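Local coordinates for protein phosphohistidine phosphatase sixA (PDB 1UJC) that removes phosphate from a phosphohistidine in the HPt domain of the ArcB sensor, within the multistep His-Asp phosphorelay, at residues V43-E57 against L67-P81. Sequence-based numbering, arbitrary orientation.
Sequences VEIERVLVSPFLRAE and LNLPSSAEVLPELTP. With WO4 (tungstate(VI)ion), chain C.
E74 and V48 bury the most surface here, followed by V50 and P52. E74 meets R47 in a side-on salt bridge. R47 NE gives E74 OE2 a nearly straight bond of 2.7 Å, on the syn side but tilted from the carboxylate plane, while staying in the guanidinium plane. R47 NH2 reaches E74 OE1 at 2.9 Å from above the carboxylate, and the two planes are 34° apart. R47 points its CB away from 67-81, but bends at chi2 and chi3 (-75° and -79°) bring the guanidinium back. E98 takes R47 NH1, and Y91 hydrogen-bonds E74 OE1. A leucine in place of R47 would probably leave the carboxylates of E74 and E98 without their cationic mate.

The backbones pair as parallel strands. V48 O accepts from E74 N, V50 N donates to E74 O, and V50 O accepts from L76 N. This pairing puts the short edge strand 74-75 beside 47-50, with helix 54-66 as the crossover of a right-handed beta-alpha-beta unit.

V48 lays CG2 against P70 CD at 3.6 Å, and L60 of the crossover helix also touches its side chain. The V50 and V75 side chains run alongside each other, V50 CG1 against V75 CG2. V75 CG1 also packs on P52 CG at 3.6 Å. On the L49 side of the sheet, L49 CD2 meets L76 CD1 at 3.8 Å.

Past the strand, T80 CG2 sits over one face of F53, 4.1 Å from the ring centroid, a CH-pi contact. S51 OG accepts from F53 N in an ST turn and bonds H108. R55 NE and NH2 both donate to tungstate O2, which lies at the edge of the guanidinium, NE at 2.6 Å. The contact thus runs from a charged pair on the L49 side, through apolar packing, to the anion pocket, where the R55 grip on tungstate, a phosphate analogue, is consistent with binding the phosphoryl group.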
loop_
_atom_site.group_PDB
_atom_site.type_symbol
_atom_site.label_atom_id
_atom_site.label_comp_id
_atom_site.label_asym_id
_atom_site.label_seq_id
_atom_site.Cartn_x
_atom_site.Cartn_y
_atom_site.Cartn_z
ATOM N N VAL A 43 -7.697 3.934 -12.259
ATOM C CA VAL A 43 -6.348 3.832 -11.726
ATOM C C VAL A 43 -5.582 2.758 -12.490
ATOM O O VAL A 43 -6.065 1.634 -12.657
ATOM C CB VAL A 43 -6.372 3.463 -10.227
ATOM C CG1 VAL A 43 -4.957 3.356 -9.696
ATOM C CG2 VAL A 43 -7.157 4.504 -9.448
ATOM N N GLU A 44 -4.395 3.113 -12.968
ATOM C CA GLU A 44 -3.555 2.191 -13.718
ATOM C C GLU A 44 -2.255 2.040 -12.941
ATOM O O GLU A 44 -1.443 2.967 -12.901
ATOM C CB GLU A 44 -3.257 2.760 -15.105
ATOM C CG GLU A 44 -4.463 3.374 -15.802
ATOM C CD GLU A 44 -4.114 3.985 -17.150
ATOM O OE1 GLU A 44 -3.164 4.797 -17.212
ATOM O OE2 GLU A 44 -4.794 3.661 -18.148
ATOM N N ILE A 45 -2.061 0.881 -12.321
ATOM C CA ILE A 45 -0.860 0.638 -11.527
ATOM C C ILE A 45 0.272 0.099 -12.382
ATOM O O ILE A 45 0.153 -0.966 -12.981
ATOM C CB ILE A 45 -1.139 -0.361 -10.387
ATOM C CG1 ILE A 45 -2.311 0.136 -9.531
ATOM C CG2 ILE A 45 0.102 -0.538 -9.532
ATOM C CD1 ILE A 45 -2.065 1.462 -8.852
ATOM N N GLU A 46 1.374 0.842 -12.425
ATOM C CA GLU A 46 2.538 0.458 -13.218
ATOM C C GLU A 46 3.501 -0.441 -12.454
ATOM O O GLU A 46 4.103 -1.351 -13.028
ATOM C CB GLU A 46 3.294 1.707 -13.692
ATOM C CG GLU A 46 4.437 1.408 -14.670
ATOM C CD GLU A 46 5.219 2.649 -15.079
ATOM O OE1 GLU A 46 4.591 3.678 -15.397
ATOM O OE2 GLU A 46 6.468 2.589 -15.094
ATOM N N ARG A 47 3.653 -0.181 -11.161
ATOM C CA ARG A 47 4.559 -0.967 -10.332
ATOM C C ARG A 47 3.933 -1.316 -8.987
ATOM O O ARG A 47 3.089 -0.577 -8.471
ATOM C CB ARG A 47 5.860 -0.189 -10.109
ATOM C CG ARG A 47 6.682 0.020 -11.377
ATOM C CD ARG A 47 7.390 -1.267 -11.781
ATOM N NE ARG A 47 8.591 -1.501 -10.984
ATOM C CZ ARG A 47 9.730 -0.825 -11.129
ATOM N NH1 ARG A 47 9.825 0.133 -12.044
ATOM N NH2 ARG A 47 10.777 -1.113 -10.363
ATOM N N VAL A 48 4.360 -2.439 -8.420
ATOM C CA VAL A 48 3.845 -2.888 -7.137
ATOM C C VAL A 48 4.961 -3.273 -6.170
ATOM O O VAL A 48 5.856 -4.047 -6.510
ATOM C CB VAL A 48 2.907 -4.092 -7.324
ATOM C CG1 VAL A 48 2.421 -4.594 -5.977
ATOM C CG2 VAL A 48 1.740 -3.694 -8.205
ATOM N N LEU A 49 4.893 -2.717 -4.962
ATOM C CA LEU A 49 5.869 -2.986 -3.913
ATOM C C LEU A 49 5.076 -3.588 -2.759
ATOM O O LEU A 49 4.074 -3.017 -2.330
ATOM C CB LEU A 49 6.542 -1.684 -3.469
ATOM C CG LEU A 49 7.112 -0.809 -4.590
ATOM C CD1 LEU A 49 7.703 0.469 -4.002
ATOM C CD2 LEU A 49 8.174 -1.583 -5.355
ATOM N N VAL A 50 5.514 -4.736 -2.260
ATOM C CA VAL A 50 4.789 -5.398 -1.182
ATOM C C VAL A 50 5.677 -5.943 -0.066
ATOM O O VAL A 50 6.829 -6.304 -0.292
ATOM C CB VAL A 50 3.938 -6.564 -1.751
ATOM C CG1 VAL A 50 4.851 -7.613 -2.380
ATOM C CG2 VAL A 50 3.073 -7.178 -0.654
ATOM N N SER A 51 5.122 -5.986 1.141
ATOM C CA SER A 51 5.821 -6.516 2.301
ATOM C C SER A 51 5.964 -8.024 2.126
ATOM O O SER A 51 5.128 -8.662 1.494
ATOM C CB SER A 51 5.021 -6.232 3.571
ATOM O OG SER A 51 5.440 -7.076 4.625
ATOM N N PRO A 52 7.035 -8.610 2.685
ATOM C CA PRO A 52 7.309 -10.051 2.605
ATOM C C PRO A 52 6.338 -10.886 3.442
ATOM O O PRO A 52 6.264 -12.102 3.285
ATOM C CB PRO A 52 8.738 -10.163 3.140
ATOM C CG PRO A 52 9.324 -8.814 2.865
ATOM C CD PRO A 52 8.192 -7.896 3.245
ATOM N N PHE A 53 5.602 -10.231 4.338
ATOM C CA PHE A 53 4.656 -10.935 5.199
ATOM C C PHE A 53 3.416 -11.417 4.456
ATOM O O PHE A 53 2.830 -10.689 3.648
ATOM C CB PHE A 53 4.249 -10.051 6.381
ATOM C CG PHE A 53 5.346 -9.843 7.396
ATOM C CD1 PHE A 53 6.608 -10.411 7.215
ATOM C CD2 PHE A 53 5.121 -9.071 8.529
ATOM C CE1 PHE A 53 7.626 -10.209 8.147
ATOM C CE2 PHE A 53 6.132 -8.865 9.465
ATOM C CZ PHE A 53 7.384 -9.432 9.275
ATOM N N LEU A 54 3.019 -12.650 4.753
ATOM C CA LEU A 54 1.877 -13.285 4.109
ATOM C C LEU A 54 0.616 -12.438 3.985
ATOM O O LEU A 54 -0.034 -12.456 2.939
ATOM C CB LEU A 54 1.543 -14.613 4.806
ATOM C CG LEU A 54 2.551 -15.751 4.589
ATOM C CD1 LEU A 54 2.009 -17.051 5.154
ATOM C CD2 LEU A 54 2.816 -15.913 3.108
ATOM N N ARG A 55 0.262 -11.694 5.028
ATOM C CA ARG A 55 -0.945 -10.877 4.951
ATOM C C ARG A 55 -0.847 -9.782 3.891
ATOM O O ARG A 55 -1.851 -9.406 3.285
ATOM C CB ARG A 55 -1.292 -10.284 6.325
ATOM C CG ARG A 55 -0.182 -9.545 7.048
ATOM C CD ARG A 55 -0.634 -9.270 8.475
ATOM N NE ARG A 55 0.302 -8.487 9.283
ATOM C CZ ARG A 55 1.398 -8.965 9.871
ATOM N NH1 ARG A 55 1.735 -10.243 9.750
ATOM N NH2 ARG A 55 2.146 -8.160 10.615
ATOM N N ALA A 56 0.360 -9.283 3.649
ATOM C CA ALA A 56 0.546 -8.246 2.641
ATOM C C ALA A 56 0.434 -8.870 1.246
ATOM O O ALA A 56 -0.318 -8.396 0.395
ATOM C CB ALA A 56 1.908 -7.576 2.816
ATOM N N GLU A 57 1.175 -9.951 1.029
ATOM C CA GLU A 57 1.163 -10.641 -0.251
ATOM C C GLU A 57 -0.240 -11.136 -0.621
ATOM O O GLU A 57 -0.641 -11.058 -1.779
ATOM C CB GLU A 57 2.157 -11.812 -0.216
ATOM C CG GLU A 57 3.578 -11.385 0.138
ATOM C CD GLU A 57 4.549 -12.551 0.260
ATOM O OE1 GLU A 57 4.135 -13.627 0.744
ATOM O OE2 GLU A 57 5.732 -12.382 -0.108
ATOM N N LEU A 67 -8.207 -5.816 -10.020
ATOM C CA LEU A 67 -7.567 -4.696 -10.701
ATOM C C LEU A 67 -6.391 -5.199 -11.538
ATOM O O LEU A 67 -5.625 -6.050 -11.089
ATOM C CB LEU A 67 -7.089 -3.696 -9.642
ATOM C CG LEU A 67 -6.495 -2.333 -9.989
ATOM C CD1 LEU A 67 -7.530 -1.463 -10.672
ATOM C CD2 LEU A 67 -6.035 -1.663 -8.699
ATOM N N ASN A 68 -6.251 -4.687 -12.756
ATOM C CA ASN A 68 -5.153 -5.112 -13.621
ATOM C C ASN A 68 -3.832 -4.651 -13.013
ATOM O O ASN A 68 -3.552 -3.451 -12.962
ATOM C CB ASN A 68 -5.298 -4.514 -15.030
ATOM C CG ASN A 68 -6.665 -4.776 -15.649
ATOM O OD1 ASN A 68 -7.259 -5.840 -15.450
ATOM N ND2 ASN A 68 -7.161 -3.811 -16.425
ATOM N N LEU A 69 -3.028 -5.601 -12.544
ATOM C CA LEU A 69 -1.738 -5.284 -11.938
ATOM C C LEU A 69 -0.584 -5.862 -12.745
ATOM O O LEU A 69 -0.771 -6.778 -13.545
ATOM C CB LEU A 69 -1.671 -5.826 -10.506
ATOM C CG LEU A 69 -2.551 -5.140 -9.459
ATOM C CD1 LEU A 69 -2.374 -5.806 -8.098
ATOM C CD2 LEU A 69 -2.177 -3.677 -9.380
ATOM N N PRO A 70 0.635 -5.328 -12.542
ATOM C CA PRO A 70 1.814 -5.817 -13.264
ATOM C C PRO A 70 1.992 -7.305 -13.016
ATOM O O PRO A 70 1.609 -7.819 -11.962
ATOM C CB PRO A 70 2.955 -4.998 -12.664
ATOM C CG PRO A 70 2.288 -3.733 -12.273
ATOM C CD PRO A 70 0.999 -4.214 -11.652
ATOM N N SER A 71 2.575 -7.997 -13.987
ATOM C CA SER A 71 2.796 -9.427 -13.857
ATOM C C SER A 71 3.680 -9.681 -12.654
ATOM O O SER A 71 3.445 -10.607 -11.873
ATOM C CB SER A 71 3.464 -9.979 -15.117
ATOM O OG SER A 71 3.681 -11.370 -14.984
ATOM N N SER A 72 4.698 -8.845 -12.494
ATOM C CA SER A 72 5.608 -8.998 -11.376
ATOM C C SER A 72 5.298 -8.018 -10.249
ATOM O O SER A 72 4.490 -7.093 -10.398
ATOM C CB SER A 72 7.054 -8.811 -11.841
ATOM O OG SER A 72 7.378 -9.754 -12.846
ATOM N N ALA A 73 5.939 -8.253 -9.114
ATOM C CA ALA A 73 5.790 -7.419 -7.938
ATOM C C ALA A 73 7.146 -7.465 -7.262
ATOM O O ALA A 73 7.875 -8.445 -7.394
ATOM C CB ALA A 73 4.720 -7.984 -7.022
ATOM N N GLU A 74 7.492 -6.401 -6.556
ATOM C CA GLU A 74 8.767 -6.337 -5.877
ATOM C C GLU A 74 8.531 -6.479 -4.384
ATOM O O GLU A 74 7.883 -5.635 -3.765
ATOM C CB GLU A 74 9.447 -5.006 -6.201
ATOM C CG GLU A 74 9.768 -4.877 -7.677
ATOM C CD GLU A 74 9.493 -3.493 -8.233
ATOM O OE1 GLU A 74 10.211 -2.538 -7.862
ATOM O OE2 GLU A 74 8.549 -3.370 -9.045
ATOM N N VAL A 75 9.041 -7.571 -3.826
ATOM C CA VAL A 75 8.905 -7.850 -2.406
ATOM C C VAL A 75 10.037 -7.115 -1.707
ATOM O O VAL A 75 11.208 -7.448 -1.898
ATOM C CB VAL A 75 9.012 -9.363 -2.128
ATOM C CG1 VAL A 75 8.847 -9.633 -0.637
ATOM C CG2 VAL A 75 7.939 -10.108 -2.920
ATOM N N LEU A 76 9.675 -6.112 -0.912
ATOM C CA LEU A 76 10.648 -5.289 -0.202
ATOM C C LEU A 76 10.705 -5.580 1.290
ATOM O O LEU A 76 9.692 -5.506 1.981
ATOM C CB LEU A 76 10.321 -3.799 -0.403
ATOM C CG LEU A 76 10.651 -3.108 -1.731
ATOM C CD1 LEU A 76 9.976 -3.821 -2.882
ATOM C CD2 LEU A 76 10.191 -1.646 -1.663
ATOM N N PRO A 77 11.900 -5.907 1.809
ATOM C CA PRO A 77 12.047 -6.199 3.238
ATOM C C PRO A 77 11.758 -4.981 4.113
ATOM O O PRO A 77 11.375 -5.125 5.271
ATOM C CB PRO A 77 13.502 -6.642 3.357
ATOM C CG PRO A 77 13.790 -7.246 2.008
ATOM C CD PRO A 77 13.135 -6.242 1.078
ATOM N N GLU A 78 11.942 -3.785 3.561
ATOM C CA GLU A 78 11.710 -2.568 4.335
ATOM C C GLU A 78 10.241 -2.176 4.435
ATOM O O GLU A 78 9.923 -1.117 4.965
ATOM C CB GLU A 78 12.520 -1.405 3.755
ATOM C CG GLU A 78 14.021 -1.629 3.798
ATOM C CD GLU A 78 14.546 -1.845 5.212
ATOM O OE1 GLU A 78 15.728 -2.234 5.343
ATOM O OE2 GLU A 78 13.791 -1.624 6.188
ATOM N N LEU A 79 9.356 -3.032 3.929
ATOM C CA LEU A 79 7.918 -2.775 3.984
ATOM C C LEU A 79 7.262 -3.521 5.143
ATOM O O LEU A 79 6.049 -3.441 5.343
ATOM C CB LEU A 79 7.248 -3.161 2.659
ATOM C CG LEU A 79 7.510 -2.178 1.516
ATOM C CD1 LEU A 79 6.868 -2.664 0.225
ATOM C CD2 LEU A 79 6.962 -0.816 1.906
ATOM N N THR A 80 8.069 -4.255 5.901
ATOM C CA THR A 80 7.567 -4.986 7.057
ATOM C C THR A 80 7.189 -3.931 8.097
ATOM O O THR A 80 7.563 -2.769 7.966
ATOM C CB THR A 80 8.646 -5.916 7.650
ATOM O OG1 THR A 80 9.818 -5.155 7.960
ATOM C CG2 THR A 80 8.998 -7.021 6.669
ATOM N N PRO A 81 6.440 -4.321 9.136
ATOM C CA PRO A 81 6.030 -3.378 10.179
ATOM C C PRO A 81 7.143 -2.462 10.696
ATOM O O PRO A 81 6.912 -1.276 10.927
ATOM C CB PRO A 81 5.485 -4.296 11.266
ATOM C CG PRO A 81 4.838 -5.376 10.463
ATOM C CD PRO A 81 5.877 -5.659 9.397
HETATM W W WO4 C . -0.942 -4.981 10.780
HETATM O O1 WO4 C . -1.117 -3.496 9.905
HETATM O O2 WO4 C . 0.272 -5.967 10.032
HETATM O O3 WO4 C . -2.463 -5.778 10.972
HETATM O O4 WO4 C . -0.370 -4.614 12.371
HETATM O O HOH W 1 -4.276 -0.501 -12.054
HETATM O O HOH W 2 -1.919 -2.146 -14.434
HETATM O O HOH W 3 5.954 -4.111 -9.972
#